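Local coordinates for ribonucleoside-diphosphate reductase subunit beta (Bacillus halodurans C-125, PDB 2RCC), which probably serves as the iron-binding small subunit of a class I ribonucleotide reductase, which makes deoxyribonucleotides for DNA synthesis from ribonucleotides, at residues K46-N51 against S113-Q118; I58-D63 against S131-K136; P68-T73 against N203-S208; K79-L84 against R266-D271; D182-G187 against T252-A257. All coordinates share one frame; numbering follows the deposited sequence. Where two conformers were deposited one is given.

Contact 1 (K46-N51 against S113-Q118)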
# COMPACT_ATOMS: atom_id res chain seq x y z
N LYS A 46 4.98 7.49 -10.01
CA LYS A 46 6.35 8.05 -10.00
C LYS A 46 6.45 9.32 -9.13
O LYS A 46 7.43 9.49 -8.41
CB LYS A 46 6.83 8.34 -11.41
CG LYS A 46 7.10 7.11 -12.25
CD LYS A 46 7.37 7.46 -13.72
CE LYS A 46 7.67 6.19 -14.53
NZ LYS A 46 7.92 6.46 -15.99
N ASN A 47 5.42 10.17 -9.19
CA ASN A 47 5.40 11.39 -8.39
C ASN A 47 5.23 11.05 -6.92
O ASN A 47 5.89 11.64 -6.07
CB ASN A 47 4.34 12.39 -8.89
CG ASN A 47 4.69 13.02 -10.24
OD1 ASN A 47 5.85 13.30 -10.55
ND2 ASN A 47 3.66 13.31 -11.03
N MSE A 48 4.37 10.08 -6.60
CA MSE A 48 4.20 9.66 -5.21
C MSE A 48 5.50 9.08 -4.62
O MSE A 48 5.88 9.42 -3.49
CB MSE A 48 3.08 8.66 -5.10
CG MSE A 48 1.75 9.25 -5.39
SE MSE A 48 0.30 7.96 -5.26
CE MSE A 48 -0.05 8.09 -3.44
N LEU A 49 6.18 8.24 -5.40
CA LEU A 49 7.42 7.58 -5.00
C LEU A 49 8.56 8.60 -4.83
O LEU A 49 9.37 8.48 -3.89
CB LEU A 49 7.79 6.47 -6.02
CG LEU A 49 8.97 5.55 -5.67
CD1 LEU A 49 8.55 4.68 -4.45
CD2 LEU A 49 9.39 4.72 -6.88
N ALA A 50 8.63 9.59 -5.72
CA ALA A 50 9.61 10.69 -5.59
C ALA A 50 9.43 11.54 -4.33
O ALA A 50 10.36 12.14 -3.85
CB ALA A 50 9.57 11.61 -6.85
N ASN A 51 8.20 11.64 -3.83
CA ASN A 51 7.87 12.39 -2.65
C ASN A 51 8.03 11.63 -1.33
O ASN A 51 7.45 12.07 -0.33
CB ASN A 51 6.39 12.81 -2.75
CG ASN A 51 6.16 13.93 -3.71
OD1 ASN A 51 7.10 14.53 -4.26
ND2 ASN A 51 4.87 14.27 -3.88
N SER A 113 -2.93 0.82 -2.60
CA SER A 113 -1.96 0.29 -1.65
C SER A 113 -0.96 1.38 -1.22
O SER A 113 -0.68 1.53 -0.03
CB SER A 113 -1.24 -0.95 -2.22
OG SER A 113 -0.20 -1.37 -1.39
N VAL A 114 -0.44 2.14 -2.18
CA VAL A 114 0.47 3.24 -1.89
C VAL A 114 -0.27 4.28 -1.02
O VAL A 114 0.28 4.70 -0.02
CB VAL A 114 1.03 3.91 -3.19
CG1 VAL A 114 1.89 5.14 -2.84
CG2 VAL A 114 1.75 2.90 -4.08
N LEU A 115 -1.54 4.57 -1.29
CA LEU A 115 -2.32 5.54 -0.47
C LEU A 115 -2.46 5.08 0.97
O LEU A 115 -2.35 5.87 1.91
CB LEU A 115 -3.77 5.81 -1.00
CG LEU A 115 -3.95 7.03 -1.88
CD1 LEU A 115 -3.15 6.89 -3.16
CD2 LEU A 115 -5.41 7.35 -2.20
N SER A 116 -2.81 3.81 1.14
CA SER A 116 -3.03 3.23 2.46
C SER A 116 -1.77 3.33 3.34
O SER A 116 -1.83 3.68 4.52
CB SER A 116 -3.45 1.79 2.30
OG SER A 116 -3.92 1.32 3.56
N PHE A 117 -0.65 2.97 2.75
CA PHE A 117 0.66 3.11 3.36
C PHE A 117 0.95 4.59 3.78
O PHE A 117 1.38 4.87 4.92
CB PHE A 117 1.71 2.58 2.42
CG PHE A 117 3.09 3.02 2.75
CD1 PHE A 117 3.72 2.54 3.88
CD2 PHE A 117 3.69 4.00 2.01
CE1 PHE A 117 4.99 3.02 4.25
CE2 PHE A 117 4.94 4.46 2.34
CZ PHE A 117 5.59 3.97 3.47
N GLN A 118 0.70 5.52 2.87
CA GLN A 118 0.87 6.96 3.17
C GLN A 118 -0.00 7.33 4.36
O GLN A 118 0.46 8.03 5.24
CB GLN A 118 0.55 7.84 1.93
CG GLN A 118 1.62 7.68 0.81
CD GLN A 118 1.54 8.73 -0.29
OE1 GLN A 118 0.49 9.27 -0.55
NE2 GLN A 118 2.65 8.98 -0.96
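Met48, a selenomethionine, reaches from helix 41-50 to Val114, Leu115 and Gln118 on helix 106-133, bridging segment axes that approach to 11.6 Å and run 25° from parallel. Its CB is 4.2 Å from Gln118 NE2. The chain then runs straight through CG to the selenium, which packs 4.0 Å from Val114 CG1, and bends at the last torsion (chi3 86°) to set the methyl among all three partners. There Met48 CE lies 3.6 Å from Val114 CG1, and its 3.3 Å approach to Leu115 CD1 is tighter than ordinary van der Waals contact. The same methyl also meets the amide end of Gln118, with CE 3.2 Å from OE1. That oxygen is already engaged, since Gln118 OE1 is hydrogen-bonded to His223 NE2, and His223 is an iron ligand by similarity. With alanine in place of the glutamine, His223 NE2 would probably lose this partner, leaving the ring less firmly held, and a gap would open beside the Met48 methyl. Val114 also packs on Val120 of the second subunit. The chemistry is apolar packing beside a polar amide, consistent with a second shell in which Met48 backs the glutamine bonded to a probable iron ligand.

Contact 2 (I58-D63 against S131-K136)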
# COMPACT_ATOMS: atom_id res chain seq x y z
N ILE A 58 12.58 14.51 10.53
CA ILE A 58 12.22 15.83 11.07
C ILE A 58 12.53 15.92 12.57
O ILE A 58 11.99 15.16 13.39
CB ILE A 58 10.75 16.12 10.77
CG1 ILE A 58 10.60 16.31 9.25
CG2 ILE A 58 10.28 17.37 11.53
CD1 ILE A 58 9.21 16.37 8.79
N ASN A 59 13.41 16.86 12.94
CA ASN A 59 13.81 17.02 14.32
C ASN A 59 12.85 17.98 15.02
O ASN A 59 12.70 19.12 14.59
CB ASN A 59 15.24 17.56 14.37
CG ASN A 59 15.83 17.56 15.79
OD1 ASN A 59 15.21 18.00 16.75
ND2 ASN A 59 17.05 17.07 15.90
N MSE A 60 12.27 17.54 16.14
CA MSE A 60 11.27 18.31 16.87
C MSE A 60 11.77 19.12 18.08
O MSE A 60 10.96 19.71 18.79
CB MSE A 60 10.15 17.35 17.31
CG MSE A 60 9.25 16.84 16.16
SE MSE A 60 8.15 18.21 15.47
CE MSE A 60 7.19 18.72 17.04
N SER A 61 13.09 19.18 18.28
CA SER A 61 13.68 19.86 19.44
C SER A 61 13.33 21.31 19.57
O SER A 61 13.02 21.75 20.67
CB SER A 61 15.20 19.79 19.39
OG SER A 61 15.59 18.47 19.17
N HIS A 62 13.40 22.05 18.45
CA HIS A 62 13.12 23.48 18.48
C HIS A 62 11.64 23.71 18.71
O HIS A 62 11.28 24.55 19.51
CB HIS A 62 13.62 24.21 17.22
CG HIS A 62 13.60 25.70 17.37
ND1 HIS A 62 14.30 26.36 18.37
CD2 HIS A 62 12.97 26.67 16.66
CE1 HIS A 62 14.08 27.66 18.27
NE2 HIS A 62 13.30 27.88 17.23
N ASP A 63 10.78 22.96 18.02
CA ASP A 63 9.36 23.00 18.29
C ASP A 63 9.11 22.75 19.79
O ASP A 63 8.34 23.48 20.41
CB ASP A 63 8.58 21.98 17.44
CG ASP A 63 8.33 22.43 16.01
OD1 ASP A 63 9.21 23.07 15.40
OD2 ASP A 63 7.25 22.11 15.46
N SER A 131 3.90 13.15 20.83
CA SER A 131 4.83 12.54 21.77
C SER A 131 6.14 13.32 21.95
O SER A 131 6.84 13.10 22.91
CB SER A 131 5.13 11.09 21.38
OG SER A 131 5.77 11.03 20.14
N SER A 132 6.46 14.22 21.03
CA SER A 132 7.66 15.09 21.15
C SER A 132 7.39 16.30 22.07
O SER A 132 8.33 16.97 22.54
CB SER A 132 8.09 15.64 19.78
OG SER A 132 8.33 14.60 18.85
N LEU A 133 6.11 16.60 22.29
CA LEU A 133 5.68 17.80 22.99
C LEU A 133 4.99 17.60 24.34
O LEU A 133 5.11 18.49 25.18
CB LEU A 133 4.71 18.57 22.06
CG LEU A 133 5.23 19.03 20.71
CD1 LEU A 133 4.14 19.74 19.90
CD2 LEU A 133 6.43 19.90 20.91
N VAL A 134 4.24 16.50 24.54
CA VAL A 134 3.51 16.29 25.80
C VAL A 134 3.81 14.91 26.36
O VAL A 134 4.11 14.01 25.60
CB VAL A 134 1.97 16.49 25.65
CG1 VAL A 134 1.65 17.90 25.10
CG2 VAL A 134 1.35 15.43 24.78
N PRO A 135 3.79 14.75 27.71
CA PRO A 135 4.01 13.41 28.29
C PRO A 135 2.83 12.45 28.01
O PRO A 135 1.75 12.92 27.67
CB PRO A 135 4.15 13.69 29.78
CG PRO A 135 3.56 15.03 29.99
CD PRO A 135 3.67 15.80 28.74
N LYS A 136 3.04 11.14 28.18
CA LYS A 136 2.02 10.12 27.85
C LYS A 136 0.65 10.33 28.50
O LYS A 136 -0.39 10.14 27.84
CB LYS A 136 2.49 8.70 28.22
CG LYS A 136 1.53 7.61 27.76
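Met60, a selenomethionine, folds back on itself to meet Ser132 and Leu133: CG stands anti to the carbonyl carbon (chi1 -71°), and further bends at chi2 and chi3 curl the methyl toward the end of helix 106-133. The folded chain therefore offers two surfaces, its root to the serine and its tip to the leucine. At the root, Met60 CB packs 3.6 Å from Ser132 CB, and Met60 CG lies equally far from Ser132 OG. This is contact without a polar bond; the hydroxyl of Ser132 is hydrogen-bonded to Tyr128 O, one turn back in its own helix. At the tip, Met60 CE lies 4.1 Å from Leu133 CD2, the two side chains crossing at about a right angle. The same leucine methyl also rests on backbone, with CD2 4.1 Å from the carbonyl carbon of Asp63.

The backbone before helix 61-66 is shaped by an Asx turn: Asn59 OD1 accepts from Ser61 N at 2.9 Å, with an N-H...O angle of 164°. Met60 is the N-cap residue, directly before helix 61-66. Asp63 turns its carboxylate to helix 207-237, where OD1 bonds Ser208 N and OD2 bonds Thr209 OG1. Ile58 O, in turn, is hydrogen-bonded to Tyr128 OH. The chemistry is accordingly divided: van der Waals contact joins the two segments directly, whereas the Asp63 carboxylate, the Ser132 hydroxyl and Ile58 O find their partners on helix 207-237 or at Tyr128 of helix 106-133.

Contact 3 (P68-T73 against N203-S208)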
# COMPACT_ATOMS: atom_id res chain seq x y z
N PRO A 68 6.10 25.95 24.84
CA PRO A 68 5.70 26.75 26.01
C PRO A 68 5.63 28.25 25.80
O PRO A 68 5.00 28.92 26.61
CB PRO A 68 6.84 26.50 27.01
CG PRO A 68 7.43 25.28 26.61
CD PRO A 68 7.32 25.19 25.13
N THR A 69 6.31 28.78 24.77
CA THR A 69 6.31 30.21 24.47
C THR A 69 5.01 30.67 23.79
O THR A 69 4.80 31.86 23.70
CB THR A 69 7.53 30.64 23.58
OG1 THR A 69 7.31 30.24 22.22
CG2 THR A 69 8.85 30.01 24.10
N LEU A 70 4.19 29.74 23.30
CA LEU A 70 2.91 30.07 22.66
C LEU A 70 1.90 30.47 23.73
O LEU A 70 2.06 30.12 24.90
CB LEU A 70 2.35 28.88 21.87
CG LEU A 70 2.89 28.49 20.49
CD1 LEU A 70 4.41 28.33 20.42
CD2 LEU A 70 2.20 27.19 20.08
N THR A 71 0.86 31.21 23.32
CA THR A 71 -0.19 31.62 24.26
C THR A 71 -0.92 30.37 24.79
O THR A 71 -0.83 29.29 24.19
CB THR A 71 -1.23 32.59 23.64
OG1 THR A 71 -2.12 31.87 22.77
CG2 THR A 71 -0.56 33.74 22.88
N GLU A 72 -1.62 30.49 25.92
CA GLU A 72 -2.38 29.34 26.44
C GLU A 72 -3.40 28.84 25.43
O GLU A 72 -3.56 27.63 25.27
CB GLU A 72 -3.13 29.64 27.74
CG GLU A 72 -2.27 29.77 28.97
CD GLU A 72 -3.12 29.77 30.25
OE1 GLU A 72 -3.91 28.81 30.47
OE2 GLU A 72 -2.98 30.73 31.04
N THR A 73 -4.08 29.77 24.75
CA THR A 73 -5.08 29.39 23.77
C THR A 73 -4.42 28.68 22.57
O THR A 73 -4.97 27.72 22.06
CB THR A 73 -5.93 30.59 23.36
OG1 THR A 73 -6.41 31.25 24.55
CG2 THR A 73 -7.10 30.14 22.54
N ASN A 203 4.78 32.81 11.12
CA ASN A 203 5.32 33.67 12.18
C ASN A 203 6.50 33.02 12.95
O ASN A 203 6.78 33.41 14.07
CB ASN A 203 4.17 34.11 13.10
CG ASN A 203 3.13 34.94 12.34
OD1 ASN A 203 3.49 35.74 11.47
ND2 ASN A 203 1.86 34.74 12.62
N GLN A 204 7.18 32.06 12.32
CA GLN A 204 8.36 31.37 12.84
C GLN A 204 8.16 30.50 14.10
O GLN A 204 9.12 30.25 14.80
CB GLN A 204 9.48 32.38 13.06
CG GLN A 204 9.75 33.33 11.88
CD GLN A 204 10.73 32.76 10.89
OE1 GLN A 204 11.94 32.79 11.13
NE2 GLN A 204 10.23 32.29 9.74
N LYS A 205 6.94 30.04 14.37
CA LYS A 205 6.66 29.17 15.51
C LYS A 205 6.24 27.77 15.02
O LYS A 205 5.49 27.65 14.07
CB LYS A 205 5.56 29.77 16.39
CG LYS A 205 5.91 31.10 17.12
CD LYS A 205 6.97 30.90 18.25
CE LYS A 205 7.06 32.07 19.29
NZ LYS A 205 8.33 32.03 20.16
N MSE A 206 6.75 26.72 15.65
CA MSE A 206 6.31 25.35 15.35
C MSE A 206 6.46 24.99 13.87
O MSE A 206 5.57 24.40 13.25
CB MSE A 206 4.87 25.11 15.84
CG MSE A 206 4.61 25.54 17.31
SE MSE A 206 5.94 24.86 18.58
CE MSE A 206 5.25 23.05 18.57
N VAL A 207 7.63 25.33 13.34
CA VAL A 207 7.93 25.18 11.93
C VAL A 207 8.13 23.71 11.50
O VAL A 207 7.73 23.32 10.39
CB VAL A 207 9.16 26.04 11.55
CG1 VAL A 207 9.56 25.81 10.09
CG2 VAL A 207 8.88 27.54 11.80
N SER A 208 8.77 22.90 12.35
CA SER A 208 8.93 21.47 12.04
C SER A 208 7.58 20.75 11.96
O SER A 208 7.37 19.92 11.07
CB SER A 208 9.84 20.79 13.05
OG SER A 208 11.14 21.28 12.87
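Leu70 and Lys205 make the nearest backbone approach, their CA atoms 8.1 Å apart, where the turn before helix 72-87 faces the turn before helix 207-237. Gln204, with positive phi, is the C-prime residue of a Schellman motif closing helix 191-202, and the chain then passes through Lys205 and Met206 before turning helical again. One hydrogen bond spans the gap: Lys205 NZ donates to Thr69 OG1 at 2.9 Å. The lysine chain bends at chi2 (-69°) and is extended beyond it, carrying the ammonium group across to the threonine, with CE following 3.5 Å from the same oxygen. Thr69 OG1 sits between its own backbone N and carbonyl carbon (chi1 76°), and the hydroxyl bonds both to Lys205 across the contact and to Gln66 O, just before its own segment. Beside this polar link lies an apolar one. In the conformer given, both methyls of Leu70 face the selenomethionine Met206, CD2 coming within 4.0 Å and CD1 within 4.2 Å of Met206 CG. Leu70 and Met206 are both buried, unlike the exposed Thr69. Leu200 of helix 191-202 touches both Leu70 and Met206, and Gln66 of helix 61-66 bonds Met206 N and Gln204 O; the contact joins the turn leading into helix 72-87 to the junction between helices 191-202 and 207-237.

Contact 4 (K79-L84 against R266-D271)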
# COMPACT_ATOMS: atom_id res chain seq x y z
N LYS A 79 -2.87 21.23 20.90
CA LYS A 79 -3.09 19.90 21.54
C LYS A 79 -4.35 19.25 21.06
O LYS A 79 -4.35 18.04 20.74
CB LYS A 79 -3.09 20.02 23.08
CG LYS A 79 -1.68 20.22 23.64
CD LYS A 79 -1.62 20.89 25.02
CE LYS A 79 -2.30 20.12 26.11
NZ LYS A 79 -2.05 20.80 27.41
N LYS A 80 -5.42 20.05 20.99
CA LYS A 80 -6.72 19.57 20.53
C LYS A 80 -6.68 19.11 19.09
O LYS A 80 -7.17 18.02 18.79
CB LYS A 80 -7.81 20.61 20.70
CG LYS A 80 -8.26 20.83 22.10
CD LYS A 80 -9.07 22.09 22.24
CE LYS A 80 -9.39 22.38 23.70
NZ LYS A 80 -10.35 21.43 24.32
N ILE A 81 -6.05 19.89 18.22
CA ILE A 81 -5.99 19.56 16.79
C ILE A 81 -5.04 18.39 16.50
O ILE A 81 -5.45 17.41 15.85
CB ILE A 81 -5.66 20.81 15.94
CG1 ILE A 81 -6.75 21.88 16.07
CG2 ILE A 81 -5.57 20.43 14.46
CD1 ILE A 81 -6.25 23.26 15.62
N ILE A 82 -3.80 18.45 16.99
CA ILE A 82 -2.85 17.36 16.77
C ILE A 82 -3.36 16.07 17.45
O ILE A 82 -3.28 15.01 16.85
CB ILE A 82 -1.37 17.72 17.17
CG1 ILE A 82 -0.40 16.90 16.33
CG2 ILE A 82 -1.09 17.62 18.71
CD1 ILE A 82 -0.35 17.43 14.84
N GLY A 83 -3.94 16.21 18.66
CA GLY A 83 -4.56 15.11 19.41
C GLY A 83 -5.67 14.42 18.63
O GLY A 83 -5.71 13.19 18.57
N LEU A 84 -6.56 15.20 18.02
CA LEU A 84 -7.66 14.67 17.21
C LEU A 84 -7.11 13.94 15.99
O LEU A 84 -7.55 12.83 15.68
CB LEU A 84 -8.59 15.78 16.72
CG LEU A 84 -9.82 15.30 15.93
CD1 LEU A 84 -10.63 14.24 16.68
CD2 LEU A 84 -10.66 16.46 15.55
N ARG A 266 -15.18 26.60 14.13
CA ARG A 266 -15.75 27.47 15.16
C ARG A 266 -15.60 26.90 16.59
O ARG A 266 -15.39 27.63 17.56
CB ARG A 266 -17.22 27.74 14.89
CG ARG A 266 -17.48 28.80 13.84
CD ARG A 266 -19.00 29.02 13.67
NE ARG A 266 -19.56 28.25 12.57
CZ ARG A 266 -20.01 28.74 11.40
NH1 ARG A 266 -20.08 30.05 11.13
NH2 ARG A 266 -20.47 27.88 10.49
N TYR A 267 -15.75 25.60 16.70
CA TYR A 267 -15.68 24.88 17.96
C TYR A 267 -14.30 24.90 18.60
O TYR A 267 -14.16 25.11 19.79
CB TYR A 267 -16.09 23.43 17.66
CG TYR A 267 -16.17 22.46 18.80
CD1 TYR A 267 -16.93 22.75 19.92
CD2 TYR A 267 -15.60 21.18 18.70
CE1 TYR A 267 -17.07 21.84 20.95
CE2 TYR A 267 -15.73 20.26 19.72
CZ TYR A 267 -16.47 20.61 20.85
OH TYR A 267 -16.63 19.73 21.89
N ILE A 268 -13.27 24.70 17.79
CA ILE A 268 -11.89 24.59 18.28
C ILE A 268 -11.04 25.86 18.24
O ILE A 268 -10.23 26.07 19.13
CB ILE A 268 -11.13 23.47 17.51
CG1 ILE A 268 -11.85 22.15 17.65
CG2 ILE A 268 -9.67 23.29 18.02
CD1 ILE A 268 -10.97 20.97 17.27
N ILE A 269 -11.21 26.66 17.19
CA ILE A 269 -10.41 27.86 16.99
C ILE A 269 -11.25 29.11 17.16
O ILE A 269 -10.93 29.93 17.99
CB ILE A 269 -9.68 27.85 15.60
CG1 ILE A 269 -8.62 26.75 15.56
CG2 ILE A 269 -8.98 29.20 15.34
CD1 ILE A 269 -8.22 26.38 14.15
N GLY A 270 -12.32 29.27 16.38
CA GLY A 270 -13.16 30.47 16.49
C GLY A 270 -12.37 31.76 16.29
O GLY A 270 -11.54 31.85 15.39
N ASP A 271 -12.59 32.71 17.19
CA ASP A 271 -11.92 34.02 17.16
C ASP A 271 -10.82 34.11 18.24
O ASP A 271 -10.47 35.19 18.66
CB ASP A 271 -12.97 35.14 17.33
CG ASP A 271 -13.69 35.12 18.68
OD1 ASP A 271 -13.53 34.16 19.46
OD2 ASP A 271 -14.45 36.07 18.96
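Helix 72-87 packs against the C-terminal end of helix 244-268 through a cluster of three isoleucines: Ile81 on the first helix, Ile268 at the end of helix 244-268 and Ile269 directly after it. Ile268 supplies the largest share of the buried surface. Its CG2, anti to the backbone N, lies 3.8 Å from Ile81 CG1 and 4.2 Å from Ile81 CD1, so a single methyl rests along the longer branch of Ile81. The same CG2 also lies 4.2 Å from Lys80 CB, a contact with the root of the lysine; the rest of that chain leads away, and Lys80 NZ is hydrogen-bonded to a tetraethylene glycol, probably from the crystallisation liquor. The second isoleucine pair meets end on end, Ile81 CD1 lying 4.0 Å from Ile269 CD1, with the side chains crossing at about a right angle.

The contact belongs to the all-helical bundle of the ribonucleotide reductase small chain, a member of the ferritin clan, and joins two of its helices where one of them ends. Gly270, with phi 56° and psi -132°, is the first residue to leave helical geometry, a positive phi that favours glycine.

Other helices border the cluster. Phe196 of helix 191-202 touches both Ile81 and Ile269, while Trp146 of helix 136-147 packs on Ile268 and Leu84 and donates from NE1 to Lys80 O. On another face of helix 72-87, Ile82 packs on Tyr126, the active-site tyrosine by similarity, whose side chain lies about 8 Å from that of Ile81.

Contact 5 (D182-G187 against T252-A257)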
# COMPACT_ATOMS: atom_id res chain seq x y z
N ASP A 182 -14.47 10.52 -0.39
CA ASP A 182 -12.97 10.44 -0.36
C ASP A 182 -12.27 11.79 -0.69
O ASP A 182 -11.26 12.16 -0.08
CB ASP A 182 -12.40 9.39 -1.32
CG ASP A 182 -12.76 7.93 -0.98
OD1 ASP A 182 -13.12 7.61 0.17
OD2 ASP A 182 -12.67 7.08 -1.92
N VAL A 183 -12.77 12.47 -1.71
CA VAL A 183 -12.29 13.80 -2.11
C VAL A 183 -12.47 14.78 -0.93
O VAL A 183 -11.58 15.53 -0.61
CB VAL A 183 -12.99 14.31 -3.42
CG1 VAL A 183 -12.80 15.82 -3.62
CG2 VAL A 183 -12.49 13.51 -4.64
N ILE A 184 -13.65 14.78 -0.30
CA ILE A 184 -13.92 15.61 0.88
C ILE A 184 -13.00 15.30 2.04
O ILE A 184 -12.42 16.23 2.61
CB ILE A 184 -15.41 15.48 1.36
CG1 ILE A 184 -16.33 16.18 0.36
CG2 ILE A 184 -15.56 16.05 2.74
CD1 ILE A 184 -17.76 15.67 0.34
N LEU A 185 -12.79 14.01 2.37
CA LEU A 185 -11.97 13.64 3.51
C LEU A 185 -10.51 14.03 3.35
O LEU A 185 -9.88 14.36 4.34
CB LEU A 185 -12.01 12.13 3.83
CG LEU A 185 -13.28 11.50 4.41
CD1 LEU A 185 -12.95 10.08 4.87
CD2 LEU A 185 -13.81 12.27 5.56
N GLU A 186 -9.99 13.96 2.13
CA GLU A 186 -8.58 14.33 1.80
C GLU A 186 -8.41 15.75 1.29
O GLU A 186 -7.32 16.29 1.32
CB GLU A 186 -8.11 13.46 0.65
CG GLU A 186 -8.20 11.98 0.90
CD GLU A 186 -6.89 11.27 1.21
OE1 GLU A 186 -5.87 11.91 1.53
OE2 GLU A 186 -6.91 10.02 1.10
N GLY A 187 -9.49 16.33 0.76
CA GLY A 187 -9.41 17.64 0.12
C GLY A 187 -10.08 18.80 0.81
O GLY A 187 -9.99 19.91 0.31
N THR A 252 -24.49 19.59 -3.08
CA THR A 252 -25.05 19.40 -1.75
C THR A 252 -24.06 18.80 -0.74
O THR A 252 -23.94 19.30 0.40
CB THR A 252 -26.29 18.49 -1.86
OG1 THR A 252 -27.29 19.20 -2.58
CG2 THR A 252 -26.84 18.14 -0.48
N THR A 253 -23.35 17.76 -1.17
CA THR A 253 -22.38 17.08 -0.31
C THR A 253 -21.20 17.99 0.04
O THR A 253 -20.80 18.05 1.20
CB THR A 253 -21.95 15.73 -0.93
OG1 THR A 253 -23.14 14.99 -1.22
CG2 THR A 253 -21.06 14.94 0.03
N LEU A 254 -20.66 18.71 -0.96
CA LEU A 254 -19.61 19.70 -0.70
C LEU A 254 -20.07 20.83 0.22
O LEU A 254 -19.32 21.24 1.10
CB LEU A 254 -19.09 20.31 -2.01
CG LEU A 254 -18.22 19.39 -2.87
CD1 LEU A 254 -18.00 20.02 -4.23
CD2 LEU A 254 -16.90 19.04 -2.19
N MSE A 255 -21.30 21.31 0.05
CA MSE A 255 -21.83 22.37 0.94
C MSE A 255 -22.02 21.90 2.36
O MSE A 255 -21.70 22.63 3.30
CB MSE A 255 -23.15 22.93 0.42
CG MSE A 255 -23.04 23.68 -0.90
SE MSE A 255 -24.74 24.21 -1.68
CE MSE A 255 -26.03 22.96 -0.96
N LYS A 256 -22.53 20.68 2.54
CA LYS A 256 -22.71 20.10 3.89
C LYS A 256 -21.36 19.90 4.56
O LYS A 256 -21.20 20.19 5.76
CB LYS A 256 -23.46 18.77 3.81
CG LYS A 256 -23.82 18.16 5.16
N ALA A 257 -20.40 19.40 3.78
CA ALA A 257 -19.05 19.21 4.23
C ALA A 257 -18.35 20.55 4.61
O ALA A 257 -17.69 20.62 5.62
CB ALA A 257 -18.27 18.46 3.17
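Ile184 overlaps three residues of helix 244-268 at once, Thr253, Leu254 and Ala257, and all three of its carbons beyond CB take part. The methyl CD1 presses on Thr253 CG2 at 3.4 Å, closer than usual van der Waals contact, with the two side chains at about a right angle. Ile184 CG1 lies 3.9 Å from Leu254 CD2. The short branch CG2, anti to the backbone N, meets Ala257 CB at 3.7 Å. Thr253 meets Ile184 with its methyl, while its hydroxyl is hydrogen-bonded to Phe249 O, one turn earlier in the same helix. The CA atoms of Ile184 and Ala257 are 7.1 Å apart, an approach that the small alanine permits, while the segment axes approach to 10.8 Å and cross at -32°. Cutting Ile184 back to alanine would remove CG1, CG2 and CD1 and is likely to open a gap facing Thr253, Leu254 and Ala257. Two residues further along, Glu186 faces elsewhere: it is an iron ligand by similarity, and its OE1 is hydrogen-bonded to His223 ND1. The arrangement is buried helix-to-helix packing in the ferritin-like bundle, on a face of helix 172-187 other than the one bearing the probable iron ligand.

In the fold
Contacts 2 and 3 adjoin directly, their centres 13 Å apart: Asn59 O lies 3.2 Å from Ser208 OG, a probable hydrogen bond, and Asp63 O is 3.3 Å from Met206 SE. Contact 4 shares helix 72-87 with contact 3, centre to centre 15 Å, and helix 244-268 with contact 5, their centres 20 Å apart. Contact 1 shares helix 106-133 with contact 2, with centres 26 Å apart, and lies across the chain's centre from contact 4. Around the probable di-iron site, contacts 1 and 5 converge on His223 from two helices, through Gln118 and Glu186, with nearest atoms about 5 Å apart. Contact 3 lies away from the annotated sites.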